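Local coordinates for amidohydrolase family protein (Acinetobacter baumannii, PDB 4I6K), which probably hydrolyses 2-pyrone-4,6-dicarboxylic acid, and is captured here with citric acid bound, at residues N81-A84 / M85-A88; K188-D192 / P193-K197; Y231-F234 / K235-F239; I258-E261 / D262-A266. All blocks are in the same frame, centred on the assembly; numbering follows the deposited sequence.

Interaction 1 of 4, residues N81-A84 / M85-A88; sequences NNQA and MLNA
The backbone enters helix 83-91 at Asn-82, whose carbonyl O receives Leu-86 N at 2.9 Å, and the same four-residue step recurs from Asn-87 N to Gln-83 O and from Ala-88 N to Ala-84 O. Just before it, Asn-81 makes an Asx turn: its OD1 accepts from Gln-83 N at 3.1 Å, a fairly straight bond (162° at the hydrogen). Asn-82 holds the N-cap position, but its side chain makes no capping bond; ND2 donates to Val-101 O. The side chains of Asn-82 and Met-85 lie side by side, with OD1 3.8 Å from Met-85 CE, a packing contact beside a hydrogen bond that OD1 makes outside the two segments. Met-85 is extended to its sulfur, and only the last torsion (chi3 62°) bends CE back to that oxygen. Leu-86 CD1 lies 3.7 Å from Gln-83 NE2, an apolar branch against the amide nitrogen. The Gln-83 chain, bent at chi2, also brings OE1 to Asn-87 ND2 at 3.3 Å; the bond is weak, and the two amide planes are 68° apart. A water accepts from Met-85 N at 3.1 Å and donates weakly to Asn-81 O. Early amides of the helix are therefore met by three different acceptors, a side-chain oxygen at Gln-83, a water at Met-85 and a carbonyl at Leu-86, while Met-85 and Leu-86 pack on Ile-119 and the exposed Gln-83 and Asn-87 pair only loosely.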
loop_
_atom_site.group_PDB
_atom_site.type_symbol
_atom_site.label_atom_id
_atom_site.label_comp_id
_atom_site.label_asym_id
_atom_site.label_seq_id
_atom_site.Cartn_x
_atom_site.Cartn_y
_atom_site.Cartn_z
ATOM N N ASN A 81 11.059 -13.186 0.977
ATOM C CA ASN A 81 10.529 -14.379 0.325
ATOM C C ASN A 81 9.132 -14.100 -0.181
ATOM O O ASN A 81 8.185 -14.134 0.591
ATOM C CB ASN A 81 10.489 -15.560 1.286
ATOM C CG ASN A 81 10.073 -16.846 0.600
ATOM O OD1 ASN A 81 9.500 -16.822 -0.493
ATOM N ND2 ASN A 81 10.367 -17.979 1.233
ATOM N N ASN A 82 9.012 -13.802 -1.472
ATOM C CA ASN A 82 7.737 -13.388 -2.057
ATOM C C ASN A 82 6.890 -14.550 -2.593
ATOM O O ASN A 82 5.856 -14.343 -3.227
ATOM C CB ASN A 82 7.985 -12.365 -3.161
ATOM C CG ASN A 82 8.580 -11.067 -2.631
ATOM O OD1 ASN A 82 7.876 -10.242 -2.049
ATOM N ND2 ASN A 82 9.880 -10.879 -2.838
ATOM N N GLN A 83 7.269 -15.778 -2.300
ATOM C CA GLN A 83 6.614 -16.929 -2.901
ATOM C C GLN A 83 5.129 -17.128 -2.635
ATOM O O GLN A 83 4.397 -17.477 -3.541
ATOM C CB GLN A 83 7.349 -18.206 -2.521
ATOM C CG GLN A 83 8.515 -18.499 -3.410
ATOM C CD GLN A 83 8.107 -18.702 -4.835
ATOM O OE1 GLN A 83 7.180 -19.442 -5.127
ATOM N NE2 GLN A 83 8.803 -18.050 -5.738
ATOM N N ALA A 84 4.674 -16.921 -1.412
ATOM C CA ALA A 84 3.234 -17.071 -1.154
ATOM C C ALA A 84 2.414 -16.160 -2.067
ATOM O O ALA A 84 1.458 -16.600 -2.709
ATOM C CB ALA A 84 2.916 -16.792 0.297
ATOM N N MET A 85 2.804 -14.888 -2.122
ATOM C CA MET A 85 2.164 -13.912 -2.997
ATOM C C MET A 85 2.276 -14.273 -4.485
ATOM O O MET A 85 1.308 -14.146 -5.243
ATOM C CB MET A 85 2.762 -12.521 -2.769
ATOM C CG MET A 85 2.126 -11.453 -3.636
ATOM S SD MET A 85 2.802 -9.817 -3.345
ATOM C CE MET A 85 4.507 -10.084 -3.810
ATOM N N LEU A 86 3.469 -14.690 -4.905
ATOM C CA LEU A 86 3.677 -15.110 -6.291
ATOM C C LEU A 86 2.757 -16.268 -6.718
ATOM O O LEU A 86 2.204 -16.254 -7.827
ATOM C CB LEU A 86 5.144 -15.468 -6.520
ATOM C CG LEU A 86 6.067 -14.242 -6.574
ATOM C CD1 LEU A 86 7.525 -14.664 -6.616
ATOM C CD2 LEU A 86 5.718 -13.352 -7.780
ATOM N N ASN A 87 2.586 -17.253 -5.839
ATOM C CA ASN A 87 1.690 -18.381 -6.120
ATOM C C ASN A 87 0.223 -17.973 -6.214
ATOM O O ASN A 87 -0.524 -18.482 -7.056
ATOM C CB ASN A 87 1.876 -19.493 -5.084
ATOM C CG ASN A 87 3.220 -20.193 -5.220
ATOM O OD1 ASN A 87 3.516 -20.792 -6.255
ATOM N ND2 ASN A 87 4.040 -20.115 -4.178
ATOM N N ALA A 88 -0.175 -17.032 -5.362
ATOM C CA ALA A 88 -1.550 -16.557 -5.335
ATOM C C ALA A 88 -1.889 -15.832 -6.626
ATOM O O ALA A 88 -2.982 -16.006 -7.172
ATOM C CB ALA A 88 -1.774 -15.640 -4.134
HETATM O O HOH W 1 4.752 -13.893 0.085
#

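Interaction 2 of 4, residues K188-D192 / P193-K197; sequences KGIED and PDYQK
Asp-192 caps helix 193-201 by accepting Asp-194 N on OD2 at 2.9 Å. A chi1 of 175° swings the carboxylate away from its own N and over the first turn, and the donor reaches OD2 from well above the carboxylate plane, 58° out of it. A water ties the two acids together, donating to Asp-192 OD1 at 2.6 Å and to Asp-194 OD1, and this bridge probably eases the closeness of like charges. From just before the type I turn of Gly-189 to Asp-192, Lys-188 NZ reaches Asp-192 OD2 in a long salt bridge of 3.9 Å.

The second grip comes from Gln-196. Its chain doubles back at chi2 (-63°), and NE2 donates to Ile-190 O at 2.9 Å along a nearly straight line. That oxygen lies in the plane of the Gln-196 amide, whereas NE2 stands above the carbonyl plane of Ile-190 rather than within it. Glu-191 OE1 lies near the same NE2, at 3.7 Å, its chain running alongside that of Gln-196. Tyr-195 presents a ring edge to Ile-190 O, with CD2 at 3.6 Å, while Ile-190 CD1 packs beside CE2 and both side chains point the same way.

This turn and helix start lie between two neighbouring helices: Asp-194 and Tyr-195 touch Pro-159 of helix 159-169, whereas Ile-190 and Tyr-195 rest on helix 222-237. The Tyr-195 hydroxyl is hydrogen-bonded to Phe-181 O, beyond strand 176-178.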
loop_
_atom_site.group_PDB
_atom_site.type_symbol
_atom_site.label_atom_id
_atom_site.label_comp_id
_atom_site.label_asym_id
_atom_site.label_seq_id
_atom_site.Cartn_x
_atom_site.Cartn_y
_atom_site.Cartn_z
ATOM N N LYS A 188 0.188 12.845 17.644
ATOM C CA LYS A 188 0.430 14.186 17.114
ATOM C C LYS A 188 -0.608 14.605 16.064
ATOM O O LYS A 188 -0.807 15.798 15.817
ATOM C CB LYS A 188 1.852 14.269 16.542
ATOM C CG LYS A 188 2.979 14.315 17.603
ATOM C CD LYS A 188 4.303 13.773 17.032
ATOM C CE LYS A 188 5.541 14.370 17.706
ATOM N NZ LYS A 188 6.068 15.569 16.967
ATOM N N GLY A 189 -1.270 13.625 15.450
ATOM C CA GLY A 189 -2.377 13.902 14.524
ATOM C C GLY A 189 -2.027 14.655 13.243
ATOM O O GLY A 189 -0.865 14.700 12.803
ATOM N N ILE A 190 -3.058 15.239 12.644
ATOM C CA ILE A 190 -2.951 16.000 11.405
ATOM C C ILE A 190 -1.979 17.168 11.515
ATOM O O ILE A 190 -1.165 17.386 10.622
ATOM C CB ILE A 190 -4.336 16.548 10.981
ATOM C CG1 ILE A 190 -5.314 15.393 10.740
ATOM C CG2 ILE A 190 -4.229 17.432 9.741
ATOM C CD1 ILE A 190 -5.009 14.577 9.515
ATOM N N GLU A 191 -2.076 17.917 12.611
ATOM C CA GLU A 191 -1.236 19.098 12.831
ATOM C C GLU A 191 0.206 18.713 13.162
ATOM O O GLU A 191 1.084 19.568 13.300
ATOM C CB GLU A 191 -1.810 19.960 13.959
ATOM C CG GLU A 191 -3.244 20.395 13.751
ATOM C CD GLU A 191 -3.461 21.117 12.426
ATOM O OE1 GLU A 191 -2.469 21.402 11.717
ATOM O OE2 GLU A 191 -4.632 21.406 12.093
ATOM N N ASP A 192 0.468 17.423 13.306
ATOM C CA ASP A 192 1.849 17.006 13.473
ATOM C C ASP A 192 2.731 17.660 12.386
ATOM O O ASP A 192 2.540 17.408 11.191
ATOM C CB ASP A 192 1.927 15.494 13.374
ATOM C CG ASP A 192 3.332 14.997 13.421
ATOM O OD1 ASP A 192 3.517 13.769 13.383
ATOM O OD2 ASP A 192 4.243 15.840 13.493
ATOM N N PRO A 193 3.686 18.518 12.791
ATOM C CA PRO A 193 4.574 19.166 11.813
ATOM C C PRO A 193 5.107 18.194 10.761
ATOM O O PRO A 193 5.197 18.545 9.593
ATOM C CB PRO A 193 5.732 19.693 12.670
ATOM C CG PRO A 193 5.129 19.904 14.029
ATOM C CD PRO A 193 3.967 18.940 14.174
ATOM N N ASP A 194 5.467 16.984 11.161
ATOM C CA ASP A 194 5.959 16.027 10.180
ATOM C C ASP A 194 4.891 15.699 9.154
ATOM O O ASP A 194 5.197 15.445 7.995
ATOM C CB ASP A 194 6.416 14.735 10.848
ATOM C CG ASP A 194 7.604 14.939 11.750
ATOM O OD1 ASP A 194 7.861 14.050 12.575
ATOM O OD2 ASP A 194 8.282 15.976 11.633
ATOM N N TYR A 195 3.635 15.658 9.581
ATOM C CA TYR A 195 2.588 15.341 8.634
ATOM C C TYR A 195 2.375 16.511 7.690
ATOM O O TYR A 195 2.120 16.326 6.487
ATOM C CB TYR A 195 1.274 14.980 9.326
ATOM C CG TYR A 195 0.308 14.305 8.368
ATOM C CD1 TYR A 195 0.580 13.040 7.869
ATOM C CD2 TYR A 195 -0.856 14.943 7.944
ATOM C CE1 TYR A 195 -0.277 12.416 6.993
ATOM C CE2 TYR A 195 -1.717 14.327 7.070
ATOM C CZ TYR A 195 -1.417 13.063 6.596
ATOM O OH TYR A 195 -2.264 12.434 5.719
ATOM N N GLN A 196 2.472 17.719 8.246
ATOM C CA GLN A 196 2.302 18.925 7.470
ATOM C C GLN A 196 3.402 19.014 6.425
ATOM O O GLN A 196 3.143 19.358 5.278
ATOM C CB GLN A 196 2.313 20.174 8.366
ATOM C CG GLN A 196 1.098 20.319 9.269
ATOM C CD GLN A 196 -0.206 20.481 8.493
ATOM O OE1 GLN A 196 -0.333 21.358 7.644
ATOM N NE2 GLN A 196 -1.184 19.632 8.791
ATOM N N LYS A 197 4.635 18.725 6.825
ATOM C CA LYS A 197 5.739 18.768 5.879
ATOM C C LYS A 197 5.487 17.752 4.775
ATOM O O LYS A 197 5.599 18.064 3.584
ATOM C CB LYS A 197 7.064 18.480 6.578
ATOM C CG LYS A 197 8.272 18.468 5.634
ATOM C CD LYS A 197 8.788 19.865 5.313
ATOM C CE LYS A 197 9.975 20.230 6.203
ATOM N NZ LYS A 197 10.542 21.570 5.870
HETATM O O HOH W 2 5.950 12.768 13.498
#

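Interaction 3 of 4, residues Y231-F234 / K235-F239; sequences YNIF and KEKGF
A Schellman motif ends helix 222-237, with Phe-234 and Phe-239 joined across it: Phe-234 O accepts Phe-239 N at 3.0 Å, the donor tilted 24° from the carbonyl plane. The inner bond runs from Gly-238 N to Lys-235 O at 2.9 Å, and Gly-238 reverses the chain with a positive phi of 98°. Phe-234 O has a further, weak donor in Lys-237 N at 3.3 Å. The Phe-239 side chain brings its CB to 3.5 Å from Phe-234 O, and the same oxygen lies by the edge of the ring. Alongside, Ile-233 and Lys-237 point the same way, CG2 of the isoleucine meeting CD of the lysine at 4.0 Å. Lys-235 is bent at three torsions, which folds its chain toward the Tyr-231 ring; the modelled approach there is doubtful in detail. Both polar ends go to one carboxylate, NZ forming a salt bridge with Glu-276 and the tyrosine OH a hydrogen bond with it. The carbonyls of Phe-234 and Lys-235 thus find amides just past the helix end, while Glu-276, on helix 274-289, is held by both a cation and a hydroxyl.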
loop_
_atom_site.group_PDB
_atom_site.type_symbol
_atom_site.label_atom_id
_atom_site.label_comp_id
_atom_site.label_asym_id
_atom_site.label_seq_id
_atom_site.Cartn_x
_atom_site.Cartn_y
_atom_site.Cartn_z
ATOM N N TYR A 231 -8.439 12.860 4.093
ATOM C CA TYR A 231 -9.105 12.821 2.798
ATOM C C TYR A 231 -9.437 14.220 2.291
ATOM O O TYR A 231 -9.109 14.571 1.151
ATOM C CB TYR A 231 -10.373 11.963 2.861
ATOM C CG TYR A 231 -11.121 11.867 1.537
ATOM C CD1 TYR A 231 -10.595 11.128 0.464
ATOM C CD2 TYR A 231 -12.347 12.509 1.356
ATOM C CE1 TYR A 231 -11.267 11.032 -0.749
ATOM C CE2 TYR A 231 -13.031 12.416 0.137
ATOM C CZ TYR A 231 -12.485 11.682 -0.909
ATOM O OH TYR A 231 -13.154 11.580 -2.110
ATOM N N ASN A 232 -10.083 15.022 3.134
ATOM C CA ASN A 232 -10.461 16.379 2.735
ATOM C C ASN A 232 -9.250 17.180 2.332
ATOM O O ASN A 232 -9.263 17.865 1.308
ATOM C CB ASN A 232 -11.192 17.115 3.857
ATOM C CG ASN A 232 -12.532 16.490 4.193
ATOM O OD1 ASN A 232 -13.153 16.850 5.186
ATOM N ND2 ASN A 232 -12.978 15.548 3.370
ATOM N N ILE A 233 -8.202 17.110 3.142
ATOM C CA ILE A 233 -6.946 17.769 2.787
ATOM C C ILE A 233 -6.479 17.342 1.387
ATOM O O ILE A 233 -6.271 18.178 0.515
ATOM C CB ILE A 233 -5.870 17.488 3.845
ATOM C CG1 ILE A 233 -6.267 18.152 5.163
ATOM C CG2 ILE A 233 -4.503 17.981 3.396
ATOM C CD1 ILE A 233 -5.317 17.856 6.309
ATOM N N PHE A 234 -6.348 16.037 1.162
ATOM C CA PHE A 234 -5.984 15.511 -0.163
ATOM C C PHE A 234 -6.825 16.144 -1.272
ATOM O O PHE A 234 -6.310 16.520 -2.331
ATOM C CB PHE A 234 -6.169 13.992 -0.216
ATOM C CG PHE A 234 -5.396 13.241 0.837
ATOM C CD1 PHE A 234 -4.289 13.815 1.451
ATOM C CD2 PHE A 234 -5.762 11.943 1.197
ATOM C CE1 PHE A 234 -3.563 13.108 2.411
ATOM C CE2 PHE A 234 -5.042 11.230 2.153
ATOM C CZ PHE A 234 -3.944 11.819 2.761
ATOM N N LYS A 235 -8.129 16.234 -1.027
ATOM C CA LYS A 235 -9.044 16.828 -1.984
ATOM C C LYS A 235 -8.632 18.255 -2.319
ATOM O O LYS A 235 -8.452 18.598 -3.489
ATOM C CB LYS A 235 -10.461 16.850 -1.425
ATOM C CG LYS A 235 -11.512 16.508 -2.440
ATOM C CD LYS A 235 -12.010 15.099 -2.186
ATOM C CE LYS A 235 -12.891 15.055 -0.942
ATOM N NZ LYS A 235 -14.273 15.585 -1.183
ATOM N N GLU A 236 -8.493 19.088 -1.294
ATOM C CA GLU A 236 -8.202 20.497 -1.507
ATOM C C GLU A 236 -6.831 20.704 -2.143
ATOM O O GLU A 236 -6.598 21.710 -2.817
ATOM C CB GLU A 236 -8.290 21.251 -0.193
ATOM C CG GLU A 236 -9.620 21.048 0.495
ATOM C CD GLU A 236 -9.491 21.000 2.007
ATOM O OE1 GLU A 236 -8.372 21.224 2.523
ATOM O OE2 GLU A 236 -10.511 20.728 2.679
ATOM N N LYS A 237 -5.923 19.753 -1.939
ATOM C CA LYS A 237 -4.581 19.906 -2.480
ATOM C C LYS A 237 -4.612 19.634 -3.980
ATOM O O LYS A 237 -3.684 19.987 -4.699
ATOM C CB LYS A 237 -3.585 18.990 -1.768
ATOM C CG LYS A 237 -3.176 19.504 -0.387
ATOM C CD LYS A 237 -2.116 18.616 0.302
ATOM C CE LYS A 237 -0.722 18.642 -0.383
ATOM N NZ LYS A 237 -0.129 20.007 -0.581
ATOM N N GLY A 238 -5.699 19.021 -4.444
ATOM C CA GLY A 238 -5.838 18.647 -5.854
ATOM C C GLY A 238 -5.510 17.199 -6.214
ATOM O O GLY A 238 -5.266 16.884 -7.387
ATOM N N PHE A 239 -5.528 16.308 -5.221
ATOM C CA PHE A 239 -5.060 14.934 -5.402
ATOM C C PHE A 239 -6.163 13.857 -5.533
ATOM O O PHE A 239 -5.897 12.657 -5.373
ATOM C CB PHE A 239 -4.091 14.557 -4.273
ATOM C CG PHE A 239 -2.755 15.256 -4.355
ATOM C CD1 PHE A 239 -1.618 14.564 -4.746
ATOM C CD2 PHE A 239 -2.636 16.606 -4.040
ATOM C CE1 PHE A 239 -0.381 15.206 -4.834
ATOM C CE2 PHE A 239 -1.408 17.244 -4.120
ATOM C CZ PHE A 239 -0.277 16.540 -4.523
#

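Interaction 4 of 4, residues I258-E261 / D262-A266; sequences ITYE and DAIKA
Two torsions set up the pairing of Thr-259 with Asp-262: chi1 of 62° places Thr-259 OG1 between its backbone N and carbonyl carbon, and chi1 of -66° turns the Asp-262 carboxylate back beside its own N. The result is a capping box at the start of helix 260-270. Thr-259 OG1 accepts Asp-262 N at 2.9 Å, and in return Asp-262 OD2 accepts Thr-259 N at 3.0 Å. That second donor arrives above the carboxylate plane, 37° out of it. Ile-258 adds carbon beside the box, its CG2 lying 4.3 Å from Asp-262 CB.

The backbone then settles into regular helix, with Ala-263 N donating to Thr-259 O at 2.9 Å and Ile-264 N to Tyr-260 O. On the side facing the protein, Tyr-260 and Ile-264 meet obliquely: CD1 of the isoleucine approaches CE2 of the ring at 3.5 Å, and CG1 lies 3.8 Å from CD2. The tyrosine ring also meets the rings of His-61 and His-65, and its OH is hydrogen-bonded to Asp-29 on strand 28-32. Glu-261, bent at chi2, hands OE2 to His-65 NE2.

Reciprocal bonds hold the threonine hydroxyl and the aspartate together, so each side chain satisfies the other's backbone amide. A carboxylate at a helix N terminus probably gains from the local dipole as well, while Tyr-260 and Glu-261 add polar links to Asp-29 on strand 28-32 and to His-65, just after helix 55-64.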
loop_
_atom_site.group_PDB
_atom_site.type_symbol
_atom_site.label_atom_id
_atom_site.label_comp_id
_atom_site.label_asym_id
_atom_site.label_seq_id
_atom_site.Cartn_x
_atom_site.Cartn_y
_atom_site.Cartn_z
ATOM N N ILE A 258 -12.020 -5.710 13.080
ATOM C CA ILE A 258 -12.195 -5.325 11.679
ATOM C C ILE A 258 -12.469 -6.469 10.704
ATOM O O ILE A 258 -11.652 -7.376 10.546
ATOM C CB ILE A 258 -10.970 -4.537 11.164
ATOM C CG1 ILE A 258 -10.660 -3.365 12.102
ATOM C CG2 ILE A 258 -11.238 -4.044 9.744
ATOM C CD1 ILE A 258 -11.672 -2.199 11.996
ATOM N N THR A 259 -13.612 -6.393 10.033
ATOM C CA THR A 259 -13.941 -7.309 8.953
ATOM C C THR A 259 -13.798 -6.596 7.614
ATOM O O THR A 259 -13.705 -5.357 7.544
ATOM C CB THR A 259 -15.407 -7.790 9.041
ATOM O OG1 THR A 259 -16.283 -6.661 8.909
ATOM C CG2 THR A 259 -15.675 -8.490 10.368
ATOM N N TYR A 260 -13.809 -7.381 6.544
ATOM C CA TYR A 260 -13.855 -6.808 5.218
ATOM C C TYR A 260 -15.018 -5.829 5.131
ATOM O O TYR A 260 -14.859 -4.703 4.648
ATOM C CB TYR A 260 -13.993 -7.891 4.163
ATOM C CG TYR A 260 -13.433 -7.451 2.844
ATOM C CD1 TYR A 260 -12.086 -7.598 2.567
ATOM C CD2 TYR A 260 -14.252 -6.867 1.880
ATOM C CE1 TYR A 260 -11.560 -7.186 1.361
ATOM C CE2 TYR A 260 -13.743 -6.441 0.672
ATOM C CZ TYR A 260 -12.393 -6.603 0.415
ATOM O OH TYR A 260 -11.875 -6.184 -0.789
ATOM N N GLU A 261 -16.187 -6.244 5.611
ATOM C CA GLU A 261 -17.376 -5.384 5.553
ATOM C C GLU A 261 -17.160 -4.068 6.298
ATOM O O GLU A 261 -17.609 -3.005 5.856
ATOM C CB GLU A 261 -18.602 -6.113 6.101
ATOM C CG GLU A 261 -19.046 -7.278 5.231
ATOM C CD GLU A 261 -17.935 -8.275 5.023
ATOM O OE1 GLU A 261 -17.171 -8.507 5.987
ATOM O OE2 GLU A 261 -17.809 -8.816 3.898
ATOM N N ASP A 262 -16.470 -4.145 7.430
ATOM C CA ASP A 262 -16.126 -2.950 8.201
ATOM C C ASP A 262 -15.214 -2.015 7.408
ATOM O O ASP A 262 -15.346 -0.789 7.477
ATOM C CB ASP A 262 -15.440 -3.346 9.509
ATOM C CG ASP A 262 -16.369 -4.085 10.445
ATOM O OD1 ASP A 262 -17.601 -3.874 10.343
ATOM O OD2 ASP A 262 -15.869 -4.870 11.276
ATOM N N ALA A 263 -14.274 -2.603 6.675
ATOM C CA ALA A 263 -13.397 -1.828 5.813
ATOM C C ALA A 263 -14.214 -1.110 4.739
ATOM O O ALA A 263 -14.103 0.107 4.589
ATOM C CB ALA A 263 -12.323 -2.722 5.186
ATOM N N ILE A 264 -15.043 -1.863 4.013
ATOM C CA ILE A 264 -15.945 -1.294 3.002
ATOM C C ILE A 264 -16.785 -0.154 3.573
ATOM O O ILE A 264 -16.947 0.888 2.937
ATOM C CB ILE A 264 -16.938 -2.341 2.463
ATOM C CG1 ILE A 264 -16.208 -3.587 1.958
ATOM C CG2 ILE A 264 -17.794 -1.740 1.356
ATOM C CD1 ILE A 264 -15.299 -3.312 0.801
ATOM N N LYS A 265 -17.316 -0.367 4.774
ATOM C CA LYS A 265 -18.242 0.574 5.405
ATOM C C LYS A 265 -17.594 1.923 5.731
ATOM O O LYS A 265 -18.143 2.979 5.411
ATOM C CB LYS A 265 -18.865 -0.046 6.656
ATOM C CG LYS A 265 -19.937 0.812 7.298
ATOM C CD LYS A 265 -20.721 0.022 8.329
ATOM C CE LYS A 265 -21.837 0.871 8.923
ATOM N NZ LYS A 265 -22.854 1.291 7.912
ATOM N N ALA A 266 -16.426 1.888 6.363
ATOM C CA ALA A 266 -15.711 3.117 6.683
ATOM C C ALA A 266 -15.346 3.901 5.414
ATOM O O ALA A 266 -15.334 5.130 5.403
ATOM C CB ALA A 266 -14.465 2.801 7.497
#

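Along the chain the four contacts come in series, none nesting in or crossing another, and each is local, spanning a few residues at one end of a helix. Interaction 1 starts helix 83-91, between strands 69-73 and 96-100; interaction 2 starts helix 193-201; interaction 3 ends helix 222-237; interaction 4 starts helix 260-270. All belong to the parallel eight-strand beta/alpha barrel expected of amidohydrolases. Only 2 and 3 touch: Tyr-195 OH lies 3.5 Å from Phe-234 CZ, and Ile-190 CG2 3.6 Å from Ile-233 CD1, packing the start of helix 193-201 and the loop before it against helix 222-237. Interaction 1 lies across the chain's centre from both, its centre about 36 Å from that of interaction 2.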